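Local structure of Alr4995 protein (Nostoc sp., 6LRG) at residues 114-119 with 139-144; 147-152 with 277-282; 363-368 with 390-395; 398-403 with 416-421. The protein probably converts arginine to ornithine with release of ammonia in its N-terminal guanidine-modifying domain, and also carries a C-terminal Rossmann-fold region. All coordinates share one frame; numbering follows the deposited sequence.

Interaction 1 of 4, residues 114-119 with 139-144. With ORN (L-ornithine), chain E.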
# COMPACT_ATOMS: atom_id res chain seq x y z
N ASP B 114 5.89 -39.67 -31.42
CA ASP B 114 5.94 -38.74 -30.28
C ASP B 114 6.23 -37.28 -30.67
O ASP B 114 6.32 -36.43 -29.79
CB ASP B 114 6.99 -39.23 -29.25
CG ASP B 114 8.38 -39.42 -29.86
OD1 ASP B 114 8.69 -40.56 -30.27
OD2 ASP B 114 9.19 -38.46 -29.89
N LEU B 115 6.37 -36.98 -31.97
CA LEU B 115 6.43 -35.58 -32.40
C LEU B 115 5.14 -35.12 -33.05
O LEU B 115 4.92 -35.35 -34.24
CB LEU B 115 7.55 -35.34 -33.39
CG LEU B 115 8.97 -35.63 -32.96
CD1 LEU B 115 9.88 -35.35 -34.14
CD2 LEU B 115 9.35 -34.78 -31.77
N PRO B 116 4.27 -34.46 -32.27
CA PRO B 116 3.09 -33.85 -32.88
C PRO B 116 3.43 -32.81 -33.93
O PRO B 116 4.37 -32.03 -33.80
CB PRO B 116 2.37 -33.20 -31.69
CG PRO B 116 3.37 -33.22 -30.57
CD PRO B 116 4.20 -34.42 -30.81
N PHE B 117 2.65 -32.82 -34.99
CA PHE B 117 2.76 -31.84 -36.06
C PHE B 117 1.44 -31.82 -36.77
O PHE B 117 0.94 -32.88 -37.15
CB PHE B 117 3.88 -32.18 -37.04
CG PHE B 117 3.81 -31.40 -38.30
CD1 PHE B 117 4.08 -30.05 -38.29
CD2 PHE B 117 3.43 -32.01 -39.49
CE1 PHE B 117 4.00 -29.32 -39.45
CE2 PHE B 117 3.33 -31.28 -40.65
CZ PHE B 117 3.62 -29.93 -40.64
N GLU B 118 0.86 -30.65 -36.95
CA GLU B 118 -0.54 -30.61 -37.37
C GLU B 118 -0.77 -29.88 -38.69
O GLU B 118 -1.76 -29.18 -38.86
CB GLU B 118 -1.40 -30.01 -36.25
CG GLU B 118 -1.32 -30.83 -34.95
CD GLU B 118 -2.55 -30.69 -34.03
OE1 GLU B 118 -3.35 -29.75 -34.22
OE2 GLU B 118 -2.69 -31.52 -33.09
N GLY B 119 0.15 -30.07 -39.63
CA GLY B 119 -0.11 -29.78 -41.03
C GLY B 119 0.02 -28.36 -41.50
O GLY B 119 0.67 -27.53 -40.87
N ARG B 139 0.43 -27.14 -30.58
CA ARG B 139 0.13 -28.39 -31.27
C ARG B 139 1.37 -29.01 -31.90
O ARG B 139 1.71 -30.15 -31.62
CB ARG B 139 -0.94 -28.17 -32.32
CG ARG B 139 -2.30 -27.79 -31.73
CD ARG B 139 -2.93 -28.91 -30.92
NE ARG B 139 -4.30 -28.56 -30.58
CZ ARG B 139 -5.37 -28.82 -31.34
NH1 ARG B 139 -5.24 -29.49 -32.48
NH2 ARG B 139 -6.58 -28.43 -30.94
N SER B 140 2.05 -28.27 -32.77
CA SER B 140 3.27 -28.80 -33.33
C SER B 140 4.45 -28.61 -32.39
O SER B 140 4.68 -27.52 -31.89
CB SER B 140 3.56 -28.15 -34.67
OG SER B 140 2.46 -28.35 -35.53
N GLU B 141 5.19 -29.69 -32.16
CA GLU B 141 6.44 -29.62 -31.45
C GLU B 141 7.53 -28.94 -32.28
O GLU B 141 7.65 -29.16 -33.50
CB GLU B 141 6.89 -31.03 -31.05
CG GLU B 141 7.93 -31.04 -29.91
CD GLU B 141 7.33 -30.78 -28.53
OE1 GLU B 141 8.09 -30.52 -27.57
OE2 GLU B 141 6.09 -30.86 -28.39
N LEU B 142 8.31 -28.10 -31.62
CA LEU B 142 9.47 -27.46 -32.24
C LEU B 142 10.37 -28.44 -32.96
O LEU B 142 10.90 -28.13 -34.03
CB LEU B 142 10.29 -26.73 -31.17
CG LEU B 142 11.61 -26.14 -31.66
CD1 LEU B 142 11.35 -25.11 -32.72
CD2 LEU B 142 12.40 -25.53 -30.50
N ASP B 143 10.54 -29.62 -32.37
CA ASP B 143 11.44 -30.65 -32.90
C ASP B 143 10.97 -31.33 -34.20
O ASP B 143 11.72 -32.08 -34.81
CB ASP B 143 11.66 -31.72 -31.84
CG ASP B 143 12.88 -31.45 -30.99
OD1 ASP B 143 13.68 -30.58 -31.36
OD2 ASP B 143 13.04 -32.11 -29.94
N SER B 144 9.73 -31.10 -34.62
CA SER B 144 9.31 -31.58 -35.93
C SER B 144 9.87 -30.68 -37.05
O SER B 144 10.07 -31.14 -38.16
CB SER B 144 7.77 -31.66 -36.04
OG SER B 144 7.19 -30.37 -35.98
N ORN E . -11.25 -28.96 -33.60
CA ORN E . -10.08 -28.80 -34.40
CB ORN E . -10.07 -27.44 -35.07
CG ORN E . -8.84 -27.31 -35.95
CD ORN E . -8.94 -26.07 -36.80
NE ORN E . -7.64 -25.67 -37.25
C ORN E . -8.87 -28.96 -33.50
O ORN E . -7.81 -29.48 -33.92
OXT ORN E . -8.96 -28.60 -32.30

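Interaction 2 of 4, residues 147-152 with 277-282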
# COMPACT_ATOMS: atom_id res chain seq x y z
N TYR B 147 12.45 -31.89 -39.47
CA TYR B 147 11.95 -32.93 -40.35
C TYR B 147 11.24 -32.28 -41.54
O TYR B 147 11.31 -32.78 -42.65
CB TYR B 147 10.99 -33.87 -39.62
CG TYR B 147 11.64 -34.79 -38.62
CD1 TYR B 147 12.13 -36.04 -39.01
CD2 TYR B 147 11.75 -34.43 -37.28
CE1 TYR B 147 12.72 -36.89 -38.08
CE2 TYR B 147 12.34 -35.27 -36.35
CZ TYR B 147 12.81 -36.50 -36.75
OH TYR B 147 13.38 -37.33 -35.81
N LEU B 148 10.54 -31.17 -41.28
CA LEU B 148 9.89 -30.43 -42.35
C LEU B 148 10.88 -29.98 -43.41
O LEU B 148 10.66 -30.19 -44.60
CB LEU B 148 9.17 -29.21 -41.79
CG LEU B 148 8.05 -29.49 -40.80
CD1 LEU B 148 7.24 -28.23 -40.58
CD2 LEU B 148 7.17 -30.62 -41.30
N ALA B 149 11.98 -29.38 -42.98
CA ALA B 149 13.01 -28.87 -43.89
C ALA B 149 13.67 -29.99 -44.69
O ALA B 149 13.94 -29.85 -45.86
CB ALA B 149 14.07 -28.10 -43.10
N LYS B 150 13.94 -31.10 -44.01
CA LYS B 150 14.60 -32.26 -44.59
C LYS B 150 13.77 -32.90 -45.71
O LYS B 150 14.29 -33.32 -46.74
CB LYS B 150 14.84 -33.27 -43.46
CG LYS B 150 15.73 -34.46 -43.72
CD LYS B 150 15.52 -35.43 -42.53
CE LYS B 150 16.38 -36.68 -42.62
NZ LYS B 150 15.92 -37.69 -41.63
N TRP B 151 12.47 -32.95 -45.49
CA TRP B 151 11.58 -33.76 -46.31
C TRP B 151 10.91 -32.93 -47.38
O TRP B 151 10.58 -33.44 -48.45
CB TRP B 151 10.53 -34.42 -45.42
CG TRP B 151 11.07 -35.60 -44.65
CD1 TRP B 151 12.16 -36.35 -44.97
CD2 TRP B 151 10.54 -36.17 -43.45
NE1 TRP B 151 12.35 -37.35 -44.04
CE2 TRP B 151 11.36 -37.27 -43.10
CE3 TRP B 151 9.45 -35.86 -42.62
CZ2 TRP B 151 11.12 -38.06 -41.98
CZ3 TRP B 151 9.20 -36.65 -41.52
CH2 TRP B 151 10.04 -37.73 -41.20
N LEU B 152 10.69 -31.65 -47.10
CA LEU B 152 10.13 -30.76 -48.09
C LEU B 152 11.23 -29.98 -48.82
O LEU B 152 10.94 -29.21 -49.74
CB LEU B 152 9.13 -29.81 -47.45
CG LEU B 152 7.95 -30.48 -46.74
CD1 LEU B 152 6.93 -29.43 -46.31
CD2 LEU B 152 7.27 -31.52 -47.60
N VAL B 277 15.27 -23.37 -53.54
CA VAL B 277 15.09 -23.94 -52.21
C VAL B 277 15.94 -25.17 -51.97
O VAL B 277 16.23 -25.98 -52.86
CB VAL B 277 13.62 -24.30 -51.94
CG1 VAL B 277 12.74 -23.09 -52.21
CG2 VAL B 277 13.19 -25.51 -52.76
N HIS B 278 16.40 -25.25 -50.74
CA HIS B 278 16.98 -26.45 -50.24
C HIS B 278 16.72 -26.44 -48.74
O HIS B 278 16.22 -25.45 -48.20
CB HIS B 278 18.48 -26.53 -50.60
CG HIS B 278 19.30 -25.39 -50.08
ND1 HIS B 278 20.09 -25.50 -48.96
CD2 HIS B 278 19.47 -24.13 -50.55
CE1 HIS B 278 20.71 -24.34 -48.75
NE2 HIS B 278 20.35 -23.50 -49.70
N ALA B 279 17.01 -27.55 -48.10
CA ALA B 279 16.76 -27.72 -46.68
C ALA B 279 17.60 -26.75 -45.84
O ALA B 279 18.83 -26.77 -45.86
CB ALA B 279 17.05 -29.17 -46.26
N ASN B 280 16.91 -25.90 -45.11
CA ASN B 280 17.59 -25.09 -44.13
C ASN B 280 16.81 -25.03 -42.83
O ASN B 280 15.63 -24.65 -42.81
CB ASN B 280 17.84 -23.69 -44.68
CG ASN B 280 18.88 -22.96 -43.90
OD1 ASN B 280 19.82 -23.57 -43.39
ND2 ASN B 280 18.71 -21.64 -43.75
N VAL B 281 17.46 -25.40 -41.74
CA VAL B 281 16.83 -25.36 -40.42
C VAL B 281 17.70 -24.52 -39.48
O VAL B 281 18.92 -24.57 -39.55
CB VAL B 281 16.63 -26.80 -39.84
CG1 VAL B 281 17.05 -27.86 -40.86
CG2 VAL B 281 17.39 -27.00 -38.54
N TYR B 282 17.05 -23.72 -38.63
CA TYR B 282 17.78 -22.90 -37.66
C TYR B 282 17.68 -23.48 -36.26
O TYR B 282 18.44 -23.11 -35.37
CB TYR B 282 17.27 -21.46 -37.69
CG TYR B 282 17.61 -20.76 -38.98
CD1 TYR B 282 18.90 -20.32 -39.24
CD2 TYR B 282 16.64 -20.57 -39.96
CE1 TYR B 282 19.22 -19.69 -40.42
CE2 TYR B 282 16.95 -19.94 -41.14
CZ TYR B 282 18.23 -19.50 -41.37
OH TYR B 282 18.53 -18.88 -42.56

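Interaction 3 of 4, residues 363-368 with 390-395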
# COMPACT_ATOMS: atom_id res chain seq x y z
N ARG B 363 34.12 -28.23 -24.21
CA ARG B 363 34.85 -27.47 -25.21
C ARG B 363 35.39 -26.20 -24.58
O ARG B 363 34.85 -25.73 -23.58
CB ARG B 363 33.94 -27.13 -26.39
CG ARG B 363 33.36 -28.35 -27.06
CD ARG B 363 32.57 -27.95 -28.26
NE ARG B 363 33.33 -26.98 -29.04
CZ ARG B 363 32.83 -26.29 -30.06
NH1 ARG B 363 31.56 -26.45 -30.42
NH2 ARG B 363 33.60 -25.42 -30.70
N ASP B 364 36.48 -25.68 -25.14
CA ASP B 364 37.04 -24.41 -24.68
C ASP B 364 36.07 -23.28 -24.93
O ASP B 364 35.39 -23.25 -25.94
CB ASP B 364 38.36 -24.12 -25.39
CG ASP B 364 39.47 -25.06 -24.95
OD1 ASP B 364 39.26 -25.84 -23.99
OD2 ASP B 364 40.56 -24.99 -25.55
N ALA B 365 35.99 -22.34 -23.98
CA ALA B 365 35.22 -21.13 -24.18
C ALA B 365 35.71 -20.41 -25.42
O ALA B 365 36.89 -20.43 -25.72
CB ALA B 365 35.31 -20.24 -22.98
N LYS B 366 34.80 -19.78 -26.14
CA LYS B 366 35.18 -19.03 -27.32
C LYS B 366 35.61 -17.60 -26.93
O LYS B 366 35.00 -16.99 -26.05
CB LYS B 366 34.01 -19.00 -28.31
CG LYS B 366 34.41 -18.56 -29.71
CD LYS B 366 33.19 -18.21 -30.58
CE LYS B 366 33.62 -17.58 -31.91
NZ LYS B 366 34.96 -16.92 -31.81
N LEU B 367 36.66 -17.09 -27.57
CA LEU B 367 37.25 -15.80 -27.23
C LEU B 367 37.27 -14.82 -28.40
O LEU B 367 37.56 -15.20 -29.52
CB LEU B 367 38.68 -15.98 -26.73
CG LEU B 367 38.93 -16.88 -25.53
CD1 LEU B 367 40.43 -17.01 -25.30
CD2 LEU B 367 38.25 -16.36 -24.28
N GLU B 368 36.98 -13.55 -28.14
CA GLU B 368 37.07 -12.51 -29.16
C GLU B 368 37.73 -11.27 -28.60
O GLU B 368 37.45 -10.87 -27.47
CB GLU B 368 35.69 -12.14 -29.71
CG GLU B 368 35.02 -13.21 -30.55
CD GLU B 368 35.69 -13.46 -31.90
OE1 GLU B 368 36.78 -12.89 -32.16
OE2 GLU B 368 35.12 -14.23 -32.71
N VAL B 390 35.84 -20.93 -16.16
CA VAL B 390 35.88 -20.95 -17.61
C VAL B 390 37.01 -21.88 -18.09
O VAL B 390 38.03 -22.02 -17.43
CB VAL B 390 36.04 -19.55 -18.18
CG1 VAL B 390 34.87 -18.70 -17.77
CG2 VAL B 390 37.34 -18.93 -17.70
N ARG B 391 36.79 -22.51 -19.24
CA ARG B 391 37.71 -23.50 -19.79
C ARG B 391 38.60 -22.89 -20.87
O ARG B 391 38.10 -22.51 -21.94
CB ARG B 391 36.94 -24.70 -20.35
CG ARG B 391 37.77 -25.96 -20.59
CD ARG B 391 36.86 -27.07 -21.10
NE ARG B 391 37.50 -28.37 -21.24
CZ ARG B 391 37.86 -28.91 -22.40
NH1 ARG B 391 37.67 -28.25 -23.53
NH2 ARG B 391 38.42 -30.11 -22.44
N ILE B 392 39.89 -22.80 -20.58
CA ILE B 392 40.89 -22.22 -21.49
C ILE B 392 41.97 -23.26 -21.77
O ILE B 392 42.54 -23.85 -20.85
CB ILE B 392 41.52 -20.95 -20.90
CG1 ILE B 392 40.43 -20.01 -20.37
CG2 ILE B 392 42.43 -20.27 -21.92
CD1 ILE B 392 39.42 -19.54 -21.43
N ASN B 393 42.25 -23.45 -23.05
CA ASN B 393 43.03 -24.58 -23.55
C ASN B 393 43.02 -25.83 -22.65
O ASN B 393 44.07 -26.26 -22.17
CB ASN B 393 44.47 -24.16 -23.81
CG ASN B 393 45.23 -25.18 -24.65
OD1 ASN B 393 44.63 -26.05 -25.27
ND2 ASN B 393 46.55 -25.07 -24.67
N GLY B 394 41.83 -26.38 -22.43
CA GLY B 394 41.67 -27.65 -21.73
C GLY B 394 41.61 -27.58 -20.22
O GLY B 394 41.38 -28.57 -19.54
N GLN B 395 41.82 -26.39 -19.67
CA GLN B 395 41.89 -26.23 -18.22
C GLN B 395 40.77 -25.32 -17.70
O GLN B 395 40.48 -24.27 -18.29
CB GLN B 395 43.27 -25.67 -17.87
CG GLN B 395 43.55 -25.48 -16.41
CD GLN B 395 44.90 -24.80 -16.20
OE1 GLN B 395 45.70 -24.67 -17.13
NE2 GLN B 395 45.14 -24.35 -14.97
O HOH W 1 41.02 -21.92 -25.17

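Interaction 4 of 4, residues 398-403 with 416-421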
# COMPACT_ATOMS: atom_id res chain seq x y z
N LYS B 398 39.32 -20.28 -12.54
CA LYS B 398 38.39 -19.55 -11.69
C LYS B 398 38.29 -18.06 -12.09
O LYS B 398 39.31 -17.38 -12.22
CB LYS B 398 38.83 -19.71 -10.22
CG LYS B 398 38.06 -18.88 -9.18
CD LYS B 398 36.66 -19.44 -8.92
CE LYS B 398 35.82 -18.51 -8.04
NZ LYS B 398 35.88 -18.86 -6.59
N VAL B 399 37.07 -17.57 -12.29
CA VAL B 399 36.88 -16.15 -12.60
C VAL B 399 37.03 -15.30 -11.33
O VAL B 399 36.43 -15.59 -10.29
CB VAL B 399 35.48 -15.89 -13.26
CG1 VAL B 399 35.29 -14.41 -13.55
CG2 VAL B 399 35.32 -16.70 -14.53
N GLU B 400 37.84 -14.25 -11.43
CA GLU B 400 38.07 -13.34 -10.31
C GLU B 400 37.23 -12.08 -10.41
O GLU B 400 36.78 -11.69 -11.49
CB GLU B 400 39.55 -12.94 -10.23
CG GLU B 400 40.49 -14.09 -9.91
CD GLU B 400 41.90 -13.60 -9.65
OE1 GLU B 400 42.13 -12.37 -9.80
OE2 GLU B 400 42.78 -14.42 -9.28
N ASN B 401 37.04 -11.43 -9.26
CA ASN B 401 36.26 -10.21 -9.16
C ASN B 401 34.87 -10.41 -9.69
O ASN B 401 34.31 -9.53 -10.33
CB ASN B 401 36.93 -9.06 -9.91
CG ASN B 401 38.37 -8.87 -9.52
OD1 ASN B 401 38.70 -8.85 -8.33
ND2 ASN B 401 39.23 -8.73 -10.51
N GLN B 402 34.31 -11.59 -9.42
CA GLN B 402 32.98 -11.93 -9.92
C GLN B 402 31.95 -10.87 -9.55
O GLN B 402 31.90 -10.41 -8.42
CB GLN B 402 32.55 -13.29 -9.38
CG GLN B 402 31.25 -13.80 -9.96
CD GLN B 402 31.39 -14.30 -11.39
OE1 GLN B 402 32.41 -14.89 -11.75
NE2 GLN B 402 30.38 -14.07 -12.19
N ARG B 403 31.17 -10.49 -10.54
CA ARG B 403 30.15 -9.45 -10.40
C ARG B 403 29.11 -9.71 -11.50
O ARG B 403 29.46 -10.26 -12.54
CB ARG B 403 30.77 -8.06 -10.55
CG ARG B 403 29.76 -6.94 -10.80
CD ARG B 403 30.39 -5.76 -11.49
NE ARG B 403 29.70 -4.48 -11.25
CZ ARG B 403 28.46 -4.20 -11.61
NH1 ARG B 403 27.70 -5.09 -12.24
NH2 ARG B 403 27.97 -2.99 -11.35
N GLY B 416 50.43 -16.94 -14.80
CA GLY B 416 49.47 -17.87 -15.37
C GLY B 416 48.23 -17.22 -15.93
O GLY B 416 48.13 -15.99 -16.02
N LEU B 417 47.27 -18.06 -16.32
CA LEU B 417 46.03 -17.60 -16.91
C LEU B 417 45.23 -16.79 -15.91
O LEU B 417 45.09 -17.19 -14.76
CB LEU B 417 45.21 -18.80 -17.39
CG LEU B 417 45.63 -19.45 -18.72
CD1 LEU B 417 44.89 -20.74 -18.91
CD2 LEU B 417 45.36 -18.49 -19.86
N LEU B 418 44.71 -15.66 -16.35
CA LEU B 418 43.89 -14.82 -15.48
C LEU B 418 42.52 -14.58 -16.12
O LEU B 418 42.43 -14.03 -17.22
CB LEU B 418 44.59 -13.49 -15.21
CG LEU B 418 43.85 -12.44 -14.38
CD1 LEU B 418 43.42 -13.02 -13.04
CD2 LEU B 418 44.74 -11.20 -14.16
N ALA B 419 41.45 -14.99 -15.45
CA ALA B 419 40.10 -14.70 -15.92
C ALA B 419 39.45 -13.72 -14.97
O ALA B 419 39.25 -14.04 -13.81
CB ALA B 419 39.28 -15.96 -16.02
N GLN B 420 39.15 -12.53 -15.42
CA GLN B 420 38.53 -11.59 -14.50
C GLN B 420 37.28 -10.98 -15.12
O GLN B 420 37.19 -10.71 -16.31
CB GLN B 420 39.50 -10.49 -14.08
CG GLN B 420 40.04 -9.68 -15.22
CD GLN B 420 41.30 -8.93 -14.86
OE1 GLN B 420 41.35 -8.20 -13.88
NE2 GLN B 420 42.35 -9.12 -15.67
N CYS B 421 36.29 -10.84 -14.26
CA CYS B 421 35.06 -10.15 -14.55
C CYS B 421 35.30 -8.62 -14.55
O CYS B 421 35.85 -8.07 -13.61
CB CYS B 421 34.05 -10.58 -13.49
SG CYS B 421 32.39 -10.13 -13.80
O HOH W 2 41.76 -16.65 -12.73

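Interaction 1 of 4, residues 114-119 with 139-144
Two loops run closest where the CA atoms of Phe117 and Ser140 lie 4.1 Å apart, and beside this point Glu141 N donates to Pro116 O at 3.0 Å. A second link joins backbone to side chain: Ser140 OG, which also bonds to Asp122, accepts from Glu118 N at 3.1 Å. Leu115 crosses Asp143, and Leu115 CD2 lies against Asp143 CB at 3.8 Å.

A salt bridge joins Glu118 OE1 to Arg139 NH1 at 2.6 Å. It uses the syn lone pair of OE1, while the carboxylate and guanidinium planes stand 74° apart. A bend at chi2 (-66°) folds the arginine across the carboxylate, so that CB, CG and CD also lie close to it. OE1 is gripped again by His168, and OE2 by Leu86 N. Beyond Glu118, the guanidinium meets the carboxylate of L-ornithine edge-on, Arg139 NH1 reaching ornithine O at 2.9 Å and Arg139 NH2 reaching OXT at 2.7 Å. A leucine in place of Arg139 would probably leave both the ligand carboxylate and Glu118 without their positive mate. Such a two-pronged arginine grip, positioned by a second-shell glutamate, marks the ornithine-binding pocket of this guanidine-modifying domain.

Interaction 2 of 4, residues 147-152 with 277-282
Ala149 packs against Ala279 and Val281 where helix 145-152, the connection of a beta-alpha-beta crossover between the neighbouring parallel strands 132-136 and 155-160, meets the beginning of strand 280-292, the next strand of the same mixed sheet. The chains come nearest at Ala149 and Ala279, whose CA atoms are 4.8 Å apart, a spacing that two methyl side chains readily allow.

Apolar contact carries the interface. The CB of Ala149 points at the strand and meets Val281 CG1 at 3.7 Å, with Ala279 CB looser at 4.5 Å. Val281 has chi1 of -4°, which nearly eclipses CG1 with its own backbone N, so the exact setting of this methyl should be taken with caution. Val156 of strand 155-160 also touches Ala149, tying the helix to the sheet.

Polar backbone atoms border this patch without bonding across it. Asn280 O lies 3.8 Å from Ala149 CB. The bonds that anchor the strand go elsewhere: the Asn280 backbone pairs with Ile154 and Val156, while Asn280 ND2 and Tyr282 OH both bond to Glu155. Leu148 and Leu152 turn instead to Val81 of strand 79-82.

At the outer margin the methyl of Ala279 sits beside the helix backbone, its CB 4.3 Å from Lys150 CA and only 3.2 Å from Ala149 O.

Interaction 3 of 4, residues 363-368 with 390-395
Arg391 and Asp364 bury the most surface here, and they meet at about a right angle through a salt bridge of 2.9 Å between Arg391 NH1 and Asp364 OD1. The arginine chain is extended, with CG anti to the backbone N (chi1 -163°), and this carries the methylenes past the backbone of Arg363, Arg391 CD lying 3.5 Å from Arg363 O. Its guanidinium and the carboxylate are turned 50° from each other. Gly394 CA lies over one face of the guanidinium, and NE has a second acidic partner in Glu362.

Asp364 also reaches the type I' turn that runs from Ile392 to Gln395. Its OD1 accepts from Gly394 N at 3.1 Å, so one oxygen serves both the arginine and the turn. Asp364 OD2 accepts a hydrogen bond from a water at 3.1 Å, and the water accepts from Asn393 N. An alanine in place of Asp364 would probably leave Arg391 NH1 without its carboxylate and Gly394 N without this acceptor, so that the turn lost its side-chain tie to the segment 363-368.

Beside this polar cluster, Ala365 N donates to Arg391 O at 2.9 Å. Ile392 adds a thin apolar layer, its CD1 lying 4.4 Å from Leu367 CD2 and touching Ala365 CB at a similar distance.

Strand 366-369 is an outermost strand of the mixed sheet and pairs with strand 432-435, whereas strand 388-392 lies near the far edge, between strands 395-400 and 440-442. The sheet thus curls until its two ends approach, and Leu367 and Val390 both pack on Ile410 of strand 407-413.

Interaction 4 of 4, residues 398-403 with 416-421
Glu400 joins Ala419 and Cys421 in a parallel pairing of strands 395-400 and 416-422, neighbours in a mixed sheet whose other pairings are antiparallel. The glutamate backbone supplies both bonds: its N donates to Ala419 O at 2.8 Å, and its O accepts from Cys421 N at 2.9 Å, each nearly straight, with N-H...O angles of 170°. Over the short segments the strand directions diverge by 53°. Next to the bonded pair, a water bridges Lys398 O and Ala419 N.

The Glu400 side chain runs back along the neighbouring strand. Glu400 CB lies 3.8 Å from Ala419 O, and CG, placed anti to the carbonyl carbon (chi1 -65°), stays near that oxygen at 4.1 Å. The extended chain then carries CD across Leu418 at about a right angle. At the tip, Glu400 OE1 rests 3.5 Å from Leu418 CD1, with OE2 a little farther from the same methyl. Gln420 shares the face of Glu400, and its side chain runs alongside that of Asn401, with Asn401 ND2 lying near Gln420 CB.

Val399 belongs to the buried side. Its CG1 packs on Cys421 CB at 4.0 Å, and its CG2 faces Ala419 CB; Val390 of strand 388-392 touches both Val399 and Ala419. Cys421 buries more surface in the contact than any other residue. Its CB sits against the carbonyl of Asn401, and Cys421 SG lies 3.2 Å from Arg403 O, an oxygen that also accepts from Ser383 OG.

Overall arrangement
The four contacts form two touching pairs. Interactions 1 and 2 meet as Leu115 packs on Tyr147 and Phe117 on Leu148, so the loops beside the ornithine site and helix 145-152 share one region. Interactions 3 and 4 meet through Val390, Val399 and Ala419 and rest on adjacent strands of a single sheet; their centres are about 36 Å and 44 Å from that of interaction 1. Interaction 1 is buried and includes a salt bridge that reaches the ornithine site. Interaction 3 also depends on an arginine-carboxylate pair, but at the surface, where it fastens a turn. Interaction 2, likewise at the surface, is small and apolar, whereas the partly buried interaction 4 is held by strand backbone bonds.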